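Local coordinates for protein chitin binding domain (Burkholderia pseudomallei, PDB 3UAM) that probably binds chitin or a related polysaccharide and cleaves it oxidatively, as a copper-dependent lytic polysaccharide monooxygenase, at residues His124-Trp129 / Tyr157-Gln162. Numbering follows the deposited sequence.
Sequences HKTRRW and YLNTYQ
Arg127 reaches across to the backbone of 157-162 and holds two of its carbonyls at once. Arg127 NH1 and NH2 grip Tyr161 O end-on, at 2.9 and 3.1 Å respectively, and NH1 also donates to Asn159 O at 2.9 Å; both oxygens lie within a few degrees of the guanidinium plane. The side chain starts away from the partner segment, with CG anti to the backbone N (chi1 -176°), and bends at chi2 and chi3 to bring its end back. Gln162 CG packs 3.8 Å from Arg127 NH1.

Asn159 answers in the other direction. Its ND2 gives a fairly straight bond (164°) to Thr126 O, 2.8 Å away and well above that carbonyl plane, while its backbone N donates to Arg127 O. The Asn159 amide stands almost perpendicular to the indole of Trp129, with ND2 3.8 Å from CZ3.

In the immunoglobulin-like beta-sandwich expected of lytic polysaccharide monooxygenases, strand 155-158 here gives way to loop while its antiparallel partner chain turns a corner at Arg127: Trp129 and Tyr157 form a hydrogen-bonded pair, Arg128 and Leu158 the next, non-hydrogen-bonded one. Leu158 CD1 lies 3.8 Å from Arg128 NH2.

Further out, Asp69 forms a salt bridge with Arg127 NE; Asp65 pairs likewise with Arg128 NH2, Asp63 and Asp199 with its NH1. Thr126 CG2 lies over one face of the Trp129 indole, toward its rim, and NE1 bonds to Tyr120 OH; Trp198 stacks with that indole and hydrogen-bonds to Thr126 OG1.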
loop_
_atom_site.group_PDB
_atom_site.type_symbol
_atom_site.label_atom_id
_atom_site.label_comp_id
_atom_site.label_asym_id
_atom_site.label_seq_id
_atom_site.Cartn_x
_atom_site.Cartn_y
_atom_site.Cartn_z
ATOM N N HIS A 124 -8.611 11.323 -1.638
ATOM C CA HIS A 124 -9.310 11.300 -0.349
ATOM C C HIS A 124 -8.624 12.129 0.701
ATOM O O HIS A 124 -7.405 12.375 0.636
ATOM C CB HIS A 124 -9.326 9.862 0.158
ATOM C CG HIS A 124 -10.423 9.020 -0.417
ATOM N ND1 HIS A 124 -11.713 9.249 -0.141
ATOM C CD2 HIS A 124 -10.382 7.918 -1.269
ATOM C CE1 HIS A 124 -12.477 8.326 -0.770
ATOM N NE2 HIS A 124 -11.655 7.501 -1.453
ATOM N N LYS A 125 -9.388 12.547 1.707
ATOM C CA LYS A 125 -8.792 13.002 2.979
ATOM C C LYS A 125 -7.924 11.895 3.577
ATOM O O LYS A 125 -8.389 10.800 3.776
ATOM C CB LYS A 125 -9.879 13.375 3.974
ATOM C CG LYS A 125 -10.647 14.623 3.603
ATOM C CD LYS A 125 -11.729 14.944 4.617
ATOM C CE LYS A 125 -12.471 16.224 4.244
ATOM N NZ LYS A 125 -13.508 16.611 5.247
ATOM N N THR A 126 -6.667 12.188 3.857
ATOM C CA THR A 126 -5.676 11.161 4.202
ATOM C C THR A 126 -5.203 11.239 5.657
ATOM O O THR A 126 -4.779 12.291 6.101
ATOM C CB THR A 126 -4.448 11.322 3.322
ATOM O OG1 THR A 126 -4.834 11.219 1.951
ATOM C CG2 THR A 126 -3.376 10.265 3.660
ATOM N N ARG A 127 -5.242 10.123 6.380
ATOM C CA ARG A 127 -4.655 10.086 7.719
ATOM C C ARG A 127 -3.164 9.811 7.670
ATOM O O ARG A 127 -2.402 10.463 8.350
ATOM C CB ARG A 127 -5.353 9.067 8.630
ATOM C CG ARG A 127 -4.836 9.075 10.061
ATOM C CD ARG A 127 -4.814 10.473 10.673
ATOM N NE ARG A 127 -6.124 11.108 10.636
ATOM C CZ ARG A 127 -6.347 12.416 10.768
ATOM N NH1 ARG A 127 -5.342 13.263 10.901
ATOM N NH2 ARG A 127 -7.589 12.890 10.701
ATOM N N ARG A 128 -2.755 8.843 6.861
ATOM C CA ARG A 128 -1.348 8.463 6.769
ATOM C C ARG A 128 -1.023 7.663 5.496
ATOM O O ARG A 128 -1.913 7.182 4.791
ATOM C CB ARG A 128 -0.931 7.666 8.012
ATOM C CG ARG A 128 -1.560 6.281 8.099
ATOM C CD ARG A 128 -1.115 5.436 9.300
ATOM N NE ARG A 128 -1.459 6.045 10.589
ATOM C CZ ARG A 128 -2.698 6.148 11.067
ATOM N NH1 ARG A 128 -3.740 5.713 10.360
ATOM N NH2 ARG A 128 -2.905 6.707 12.253
ATOM N N TRP A 129 0.279 7.563 5.223
ATOM C CA TRP A 129 0.843 6.600 4.316
ATOM C C TRP A 129 1.836 5.819 5.125
ATOM O O TRP A 129 2.569 6.390 5.931
ATOM C CB TRP A 129 1.615 7.280 3.205
ATOM C CG TRP A 129 0.822 8.131 2.275
ATOM C CD1 TRP A 129 0.360 7.808 1.002
ATOM C CD2 TRP A 129 0.409 9.507 2.493
ATOM N NE1 TRP A 129 -0.287 8.879 0.431
ATOM C CE2 TRP A 129 -0.294 9.926 1.272
ATOM C CE3 TRP A 129 0.574 10.419 3.525
ATOM C CZ2 TRP A 129 -0.819 11.199 1.130
ATOM C CZ3 TRP A 129 0.037 11.702 3.372
ATOM C CH2 TRP A 129 -0.651 12.074 2.190
ATOM N N TYR A 157 4.191 8.264 7.289
ATOM C CA TYR A 157 3.935 9.702 7.185
ATOM C C TYR A 157 2.529 9.969 7.702
ATOM O O TYR A 157 1.537 9.586 7.062
ATOM C CB TYR A 157 4.054 10.163 5.732
ATOM C CG TYR A 157 5.435 10.004 5.147
ATOM C CD1 TYR A 157 5.818 8.807 4.562
ATOM C CD2 TYR A 157 6.357 11.071 5.166
ATOM C CE1 TYR A 157 7.076 8.645 4.012
ATOM C CE2 TYR A 157 7.637 10.913 4.639
ATOM C CZ TYR A 157 7.977 9.692 4.051
ATOM O OH TYR A 157 9.209 9.505 3.497
ATOM N N LEU A 158 2.442 10.604 8.864
ATOM C CA LEU A 158 1.171 10.826 9.533
ATOM C C LEU A 158 0.693 12.262 9.385
ATOM O O LEU A 158 1.422 13.184 9.755
ATOM C CB LEU A 158 1.329 10.523 11.016
ATOM C CG LEU A 158 0.130 10.788 11.946
ATOM C CD1 LEU A 158 -1.082 9.936 11.576
ATOM C CD2 LEU A 158 0.541 10.591 13.405
ATOM N N ASN A 159 -0.530 12.447 8.884
ATOM C CA ASN A 159 -1.184 13.769 8.901
ATOM C C ASN A 159 -1.791 13.956 10.277
ATOM O O ASN A 159 -2.421 13.057 10.789
ATOM C CB ASN A 159 -2.273 13.887 7.816
ATOM C CG ASN A 159 -1.697 14.093 6.430
ATOM O OD1 ASN A 159 -0.574 14.574 6.290
ATOM N ND2 ASN A 159 -2.471 13.739 5.393
ATOM N N THR A 160 -1.602 15.117 10.882
ATOM C CA THR A 160 -2.050 15.343 12.251
ATOM C C THR A 160 -3.358 16.119 12.369
ATOM O O THR A 160 -3.923 16.204 13.457
ATOM C CB THR A 160 -0.989 16.110 13.054
ATOM O OG1 THR A 160 -0.784 17.401 12.450
ATOM C CG2 THR A 160 0.365 15.306 13.100
ATOM N N TYR A 161 -3.875 16.662 11.272
ATOM C CA TYR A 161 -5.030 17.562 11.393
ATOM C C TYR A 161 -6.294 16.788 11.809
ATOM O O TYR A 161 -6.654 15.788 11.171
ATOM C CB TYR A 161 -5.295 18.333 10.113
ATOM C CG TYR A 161 -6.424 19.324 10.291
ATOM C CD1 TYR A 161 -6.201 20.554 10.888
ATOM C CD2 TYR A 161 -7.715 18.998 9.915
ATOM C CE1 TYR A 161 -7.239 21.444 11.097
ATOM C CE2 TYR A 161 -8.761 19.869 10.110
ATOM C CZ TYR A 161 -8.530 21.084 10.703
ATOM O OH TYR A 161 -9.587 21.930 10.882
ATOM N N GLN A 162 -6.948 17.246 12.870
ATOM C CA GLN A 162 -8.156 16.582 13.410
ATOM C C GLN A 162 -9.122 17.607 13.978
ATOM O O GLN A 162 -8.683 18.636 14.459
ATOM C CB GLN A 162 -7.777 15.613 14.532
ATOM C CG GLN A 162 -6.836 14.484 14.167
ATOM C CD GLN A 162 -6.345 13.690 15.380
ATOM O OE1 GLN A 162 -7.131 13.253 16.199
ATOM N NE2 GLN A 162 -5.031 13.488 15.467
#